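Long-range contacts in MgGH51 (Meripilus giganteus, PDB 6ZQ1), which probably releases terminal alpha-L-arabinofuranosyl units from arabinose-containing polysaccharides, as a family 51 glycoside hydrolase: residues 424-429 with 474-479; 345-350 with 380-385. All blocks are in the same frame, centred on the assembly; numbering follows the deposited sequence.

Contact 1: 424-429 with 474-479; sequences TYFEGE and VFAASY. With EDG (1,4-dideoxy-1,4-imino-L-arabinitol), chain F.
Strands seven and eight of a (beta/alpha)8 barrel run parallel here, joined between Tyr425 and Val474 at one end and Glu427 and Ala477 further on. Three backbone bonds tie them. Phe475 N gives to Tyr425 O at 2.9 Å. Glu427 N gives to Ala476 O, and Ser478 N to Glu427 O, the last nearly straight at 166°. Between the two pairings 474-479 takes three steps and 424-429 only two, consistent with a bulge at Phe475. The Phe475 ring reaches back across the seventh strand. Its CE1 lies 3.6 Å from Phe426 CB, and its CD1 meets Thr424 OG1, which is hydrogen-bonded to Ser396. Phe426 has CG anti to the backbone N (chi1 173°), which lays its ring beside the eighth strand. Its CD1 sits 3.5 Å from Ala476 CB, with Ala476 O at the ring edge. Gly428 CA lies over the rim of one face of this ring, 3.4 Å above the plane; a CB there would be crowded by Phe426 CE2. Ser478 OG adds a 2.8 Å bond to Gly428 O, coming from above the carbonyl plane. At Glu429 the chain turns a corner, and the side chain points away from 474-479 toward the bound iminosugar. Glu429 OE2 accepts a bond from EDG O2' at 2.8 Å, and its OE1 lies 2.9 Å from EDG N4'. Arg226 and Tyr402 also hold this carboxylate. A glutamate ending strand seven is the catalytic nucleophile in clan GH-A barrels, and Glu429 is consistent with that role.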
loop_
_atom_site.group_PDB
_atom_site.type_symbol
_atom_site.label_atom_id
_atom_site.label_comp_id
_atom_site.label_asym_id
_atom_site.label_seq_id
_atom_site.Cartn_x
_atom_site.Cartn_y
_atom_site.Cartn_z
ATOM N N THR A 424 -17.777 4.525 16.816
ATOM C CA THR A 424 -17.564 4.800 15.376
ATOM C C THR A 424 -17.057 3.548 14.669
ATOM O O THR A 424 -16.529 2.635 15.328
ATOM C CB THR A 424 -16.713 6.049 15.178
ATOM O OG1 THR A 424 -15.430 5.809 15.752
ATOM C CG2 THR A 424 -17.410 7.252 15.775
ATOM N N TYR A 425 -17.286 3.497 13.361
ATOM C CA TYR A 425 -17.015 2.327 12.505
ATOM C C TYR A 425 -16.034 2.715 11.396
ATOM O O TYR A 425 -16.187 3.774 10.747
ATOM C CB TYR A 425 -18.340 1.754 12.007
ATOM C CG TYR A 425 -19.155 1.229 13.146
ATOM C CD1 TYR A 425 -18.972 -0.074 13.601
ATOM C CD2 TYR A 425 -20.007 2.063 13.866
ATOM C CE1 TYR A 425 -19.671 -0.546 14.697
ATOM C CE2 TYR A 425 -20.716 1.596 14.964
ATOM C CZ TYR A 425 -20.544 0.283 15.362
ATOM O OH TYR A 425 -21.193 -0.186 16.449
ATOM N N PHE A 426 -15.033 1.871 11.218
ATOM C CA PHE A 426 -13.984 1.969 10.171
ATOM C C PHE A 426 -14.229 0.841 9.197
ATOM O O PHE A 426 -14.120 -0.320 9.628
ATOM C CB PHE A 426 -12.582 1.864 10.789
ATOM C CG PHE A 426 -11.384 1.787 9.874
ATOM C CD1 PHE A 426 -11.382 2.378 8.629
ATOM C CD2 PHE A 426 -10.204 1.168 10.302
ATOM C CE1 PHE A 426 -10.266 2.319 7.805
ATOM C CE2 PHE A 426 -9.079 1.134 9.494
ATOM C CZ PHE A 426 -9.102 1.722 8.249
ATOM N N GLU A 427 -14.571 1.149 7.950
ATOM C CA GLU A 427 -14.752 0.076 6.938
ATOM C C GLU A 427 -13.360 -0.196 6.339
ATOM O O GLU A 427 -13.074 0.272 5.233
ATOM C CB GLU A 427 -15.817 0.424 5.910
ATOM C CG GLU A 427 -16.247 -0.826 5.135
ATOM C CD GLU A 427 -17.419 -1.581 5.727
ATOM O OE1 GLU A 427 -17.990 -1.079 6.706
ATOM O OE2 GLU A 427 -17.744 -2.696 5.213
ATOM N N GLY A 428 -12.513 -0.923 7.082
ATOM C CA GLY A 428 -11.047 -0.929 6.884
ATOM C C GLY A 428 -10.602 -1.716 5.659
ATOM O O GLY A 428 -9.473 -1.492 5.209
ATOM N N GLU A 429 -11.441 -2.639 5.146
ATOM C CA GLU A 429 -11.223 -3.394 3.919
ATOM C C GLU A 429 -12.605 -3.684 3.325
ATOM O O GLU A 429 -13.431 -4.222 4.061
ATOM C CB GLU A 429 -10.589 -4.774 4.155
ATOM C CG GLU A 429 -9.224 -4.717 4.847
ATOM C CD GLU A 429 -8.644 -6.086 5.173
ATOM O OE1 GLU A 429 -9.082 -7.129 4.548
ATOM O OE2 GLU A 429 -7.756 -6.135 6.034
ATOM N N VAL A 474 -19.805 6.347 10.716
ATOM C CA VAL A 474 -18.718 5.796 9.856
ATOM C C VAL A 474 -17.635 6.872 9.719
ATOM O O VAL A 474 -17.925 7.937 9.159
ATOM C CB VAL A 474 -19.229 5.357 8.490
ATOM C CG1 VAL A 474 -18.052 4.964 7.611
ATOM C CG2 VAL A 474 -20.235 4.214 8.593
ATOM N N PHE A 475 -16.466 6.664 10.295
ATOM C CA PHE A 475 -15.454 7.749 10.291
ATOM C C PHE A 475 -14.389 7.599 9.193
ATOM O O PHE A 475 -13.590 8.569 9.023
ATOM C CB PHE A 475 -14.777 7.899 11.646
ATOM C CG PHE A 475 -13.762 6.859 12.046
ATOM C CD1 PHE A 475 -14.154 5.612 12.521
ATOM C CD2 PHE A 475 -12.414 7.168 12.028
ATOM C CE1 PHE A 475 -13.212 4.689 12.967
ATOM C CE2 PHE A 475 -11.472 6.241 12.465
ATOM C CZ PHE A 475 -11.873 5.011 12.939
ATOM N N ALA A 476 -14.260 6.415 8.607
ATOM C CA ALA A 476 -13.157 6.020 7.698
ATOM C C ALA A 476 -13.525 4.776 6.895
ATOM O O ALA A 476 -14.241 3.892 7.422
ATOM C CB ALA A 476 -11.862 5.822 8.462
ATOM N N ALA A 477 -13.044 4.725 5.652
ATOM C CA ALA A 477 -13.359 3.617 4.723
ATOM C C ALA A 477 -12.258 3.480 3.671
ATOM O O ALA A 477 -11.916 4.455 3.048
ATOM C CB ALA A 477 -14.689 3.884 4.094
ATOM N N SER A 478 -11.724 2.285 3.509
ATOM C CA SER A 478 -10.698 1.953 2.492
ATOM C C SER A 478 -11.031 0.644 1.751
ATOM O O SER A 478 -11.209 -0.399 2.408
ATOM C CB SER A 478 -9.321 1.859 3.122
ATOM O OG SER A 478 -9.369 1.190 4.394
ATOM N N TYR A 479 -10.923 0.691 0.427
ATOM C CA TYR A 479 -10.861 -0.472 -0.492
ATOM C C TYR A 479 -9.632 -1.308 -0.121
ATOM O O TYR A 479 -8.542 -0.749 0.369
ATOM C CB TYR A 479 -10.782 -0.006 -1.946
ATOM C CG TYR A 479 -10.910 -1.073 -2.999
ATOM C CD1 TYR A 479 -9.829 -1.875 -3.376
ATOM C CD2 TYR A 479 -12.116 -1.255 -3.659
ATOM C CE1 TYR A 479 -9.967 -2.834 -4.366
ATOM C CE2 TYR A 479 -12.254 -2.175 -4.681
ATOM C CZ TYR A 479 -11.185 -2.994 -5.011
ATOM O OH TYR A 479 -11.273 -3.946 -5.990
HETATM O "O2'" EDG F . -6.801 -8.641 6.707
HETATM C "C2'" EDG F . -6.659 -9.524 5.624
HETATM C "C1'" EDG F . -8.019 -9.957 5.073
HETATM N "N4'" EDG F . -7.934 -9.625 3.653
HETATM C "C3'" EDG F . -5.883 -8.905 4.446
HETATM O "O3'" EDG F . -4.491 -9.226 4.557
HETATM C "C4'" EDG F . -6.523 -9.565 3.218
HETATM C "C5'" EDG F . -6.268 -8.837 1.901
HETATM O "O5'" EDG F . -6.751 -7.503 1.908
#

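Contact 2: 345-350 with 380-385; sequences FVEVGN and IATTNA. With EDG (1,4-dideoxy-1,4-imino-L-arabinitol), chain F.
Ile380 N binds Val346 O at 2.9 Å, the shorter of two backbone bonds that pair strands four and five of the (beta/alpha)8 barrel. The other runs from Val348 N to Ile380 O, almost straight at 171°. The strands are parallel, and helix 359-373 completes the beta-alpha-beta unit between them. Toward the N-terminal end of strand 345-348, Ile380 CD1 packs against Phe345 CB at 4.1 Å. After Ile380 the two backbones draw apart, and the Thr382 side chain turns toward 345-350. Its OG1 stands between the backbone N and the carbonyl carbon (chi1 67°), which leaves CG2 facing strand four. Thr382 CG2 lies 3.2 Å from Val348 O and also touches Glu347 CG. Thr382 OG1 bonds to Asp352, and Tyr359 OH links the two segments by bonding to both Val348 O and Thr382 N. The Glu347 chain runs extended over the same methyl. Its OE1 forms a salt bridge with Arg226 NE, while OE2 is close to Asp398, which may shift the ionisation of one of the two acids. An alanine here would take away the carboxylate, and Arg226 NE would probably lose its mate and the Thr382 methyl one side of its packing. Further along, Asn350 ND2 bonds to Glu234 and gives a 3.0 Å bond to EDG O2', with an N-H...O angle of 159°.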
loop_
_atom_site.group_PDB
_atom_site.type_symbol
_atom_site.label_atom_id
_atom_site.label_comp_id
_atom_site.label_asym_id
_atom_site.label_seq_id
_atom_site.Cartn_x
_atom_site.Cartn_y
_atom_site.Cartn_z
ATOM N N PHE A 345 -5.321 7.332 15.745
ATOM C CA PHE A 345 -6.025 6.026 15.676
ATOM C C PHE A 345 -5.019 4.871 15.659
ATOM O O PHE A 345 -4.064 4.895 14.797
ATOM C CB PHE A 345 -6.878 5.976 14.420
ATOM C CG PHE A 345 -7.857 7.107 14.270
ATOM C CD1 PHE A 345 -8.990 7.171 15.054
ATOM C CD2 PHE A 345 -7.657 8.092 13.323
ATOM C CE1 PHE A 345 -9.899 8.199 14.903
ATOM C CE2 PHE A 345 -8.547 9.150 13.195
ATOM C CZ PHE A 345 -9.680 9.199 13.974
ATOM N N VAL A 346 -5.252 3.877 16.523
ATOM C CA VAL A 346 -4.437 2.634 16.589
ATOM C C VAL A 346 -5.374 1.429 16.566
ATOM O O VAL A 346 -6.335 1.399 17.370
ATOM C CB VAL A 346 -3.497 2.599 17.806
ATOM C CG1 VAL A 346 -2.951 1.184 18.039
ATOM C CG2 VAL A 346 -2.378 3.598 17.625
ATOM N N GLU A 347 -5.078 0.497 15.656
ATOM C CA GLU A 347 -5.849 -0.761 15.514
ATOM C C GLU A 347 -5.101 -1.846 16.317
ATOM O O GLU A 347 -3.839 -2.008 16.162
ATOM C CB GLU A 347 -6.027 -1.075 14.037
ATOM C CG GLU A 347 -7.017 -2.203 13.727
ATOM C CD GLU A 347 -7.570 -2.220 12.334
ATOM O OE1 GLU A 347 -7.203 -1.321 11.557
ATOM O OE2 GLU A 347 -8.380 -3.159 12.003
ATOM N N VAL A 348 -5.854 -2.604 17.111
ATOM C CA VAL A 348 -5.296 -3.648 18.025
ATOM C C VAL A 348 -5.455 -4.989 17.317
ATOM O O VAL A 348 -6.586 -5.605 17.381
ATOM C CB VAL A 348 -5.942 -3.584 19.425
ATOM C CG1 VAL A 348 -5.385 -4.672 20.339
ATOM C CG2 VAL A 348 -5.763 -2.213 20.054
ATOM N N GLY A 349 -4.387 -5.348 16.601
ATOM C CA GLY A 349 -4.225 -6.590 15.833
ATOM C C GLY A 349 -4.814 -6.435 14.442
ATOM O O GLY A 349 -5.047 -5.302 13.974
ATOM N N ASN A 350 -5.119 -7.558 13.821
ATOM C CA ASN A 350 -5.828 -7.603 12.525
ATOM C C ASN A 350 -6.772 -8.799 12.553
ATOM O O ASN A 350 -6.283 -9.917 12.874
ATOM C CB ASN A 350 -4.849 -7.812 11.367
ATOM C CG ASN A 350 -5.542 -7.902 10.030
ATOM O OD1 ASN A 350 -6.186 -6.929 9.639
ATOM N ND2 ASN A 350 -5.438 -9.053 9.366
ATOM N N ILE A 380 -9.071 0.822 18.047
ATOM C CA ILE A 380 -10.024 0.125 17.134
ATOM C C ILE A 380 -9.910 -1.367 17.416
ATOM O O ILE A 380 -8.828 -1.929 17.220
ATOM C CB ILE A 380 -9.726 0.495 15.664
ATOM C CG1 ILE A 380 -9.657 2.019 15.471
ATOM C CG2 ILE A 380 -10.760 -0.131 14.730
ATOM C CD1 ILE A 380 -8.975 2.468 14.191
ATOM N N ALA A 381 -11.042 -2.002 17.699
ATOM C CA ALA A 381 -11.208 -3.448 17.926
ATOM C C ALA A 381 -11.433 -4.141 16.583
ATOM O O ALA A 381 -11.997 -3.492 15.695
ATOM C CB ALA A 381 -12.365 -3.690 18.866
ATOM N N THR A 382 -10.945 -5.360 16.420
ATOM C CA THR A 382 -10.898 -6.023 15.086
ATOM C C THR A 382 -11.816 -7.238 15.056
ATOM O O THR A 382 -11.920 -7.863 14.000
ATOM C CB THR A 382 -9.488 -6.455 14.729
ATOM O OG1 THR A 382 -9.106 -7.488 15.633
ATOM C CG2 THR A 382 -8.520 -5.291 14.826
ATOM N N THR A 383 -12.380 -7.602 16.206
ATOM C CA THR A 383 -13.410 -8.683 16.241
ATOM C C THR A 383 -14.674 -8.221 15.542
ATOM O O THR A 383 -14.850 -7.044 15.313
ATOM C CB THR A 383 -13.658 -9.184 17.669
ATOM O OG1 THR A 383 -13.571 -8.106 18.613
ATOM C CG2 THR A 383 -12.681 -10.281 18.041
ATOM N N ASN A 384 -15.590 -9.154 15.234
ATOM C CA ASN A 384 -16.942 -8.742 14.807
ATOM C C ASN A 384 -17.594 -7.866 15.874
ATOM O O ASN A 384 -17.374 -8.127 17.095
ATOM C CB ASN A 384 -17.834 -9.955 14.538
ATOM C CG ASN A 384 -17.245 -10.864 13.492
ATOM O OD1 ASN A 384 -16.711 -10.412 12.471
ATOM N ND2 ASN A 384 -17.448 -12.152 13.677
ATOM N N ALA A 385 -18.340 -6.842 15.439
ATOM C CA ALA A 385 -18.878 -5.823 16.352
ATOM C C ALA A 385 -19.740 -6.514 17.409
ATOM O O ALA A 385 -20.734 -7.245 17.063
ATOM C CB ALA A 385 -19.592 -4.714 15.612
HETATM O "O2'" EDG F . -6.801 -8.641 6.707
HETATM C "C2'" EDG F . -6.659 -9.524 5.624
HETATM C "C1'" EDG F . -8.019 -9.957 5.073
HETATM N "N4'" EDG F . -7.934 -9.625 3.653
HETATM C "C3'" EDG F . -5.883 -8.905 4.446
HETATM O "O3'" EDG F . -4.491 -9.226 4.557
HETATM C "C4'" EDG F . -6.523 -9.565 3.218
HETATM C "C5'" EDG F . -6.268 -8.837 1.901
HETATM O "O5'" EDG F . -6.751 -7.503 1.908
#

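Both contacts belong to the same eight-stranded parallel barrel sheet, and their centres are about 11 Å apart. Contact 2 comes first along the chain and closes before contact 1 opens. It joins strands 345-348 and 378-381; contact 1 joins strands 424-432 and 474-479. Strand 396-403 lies between the two pairs in the sheet. They also touch through the barrel interior, where Phe475 CE2 lies 3.5 Å from Phe345 CE1. At the C-terminal ends of the strands both contacts reach EDG, and Arg226 of strand 224-227 bonds to side chains of each. Distant parts of the chain thus meet at one sugar-binding pocket.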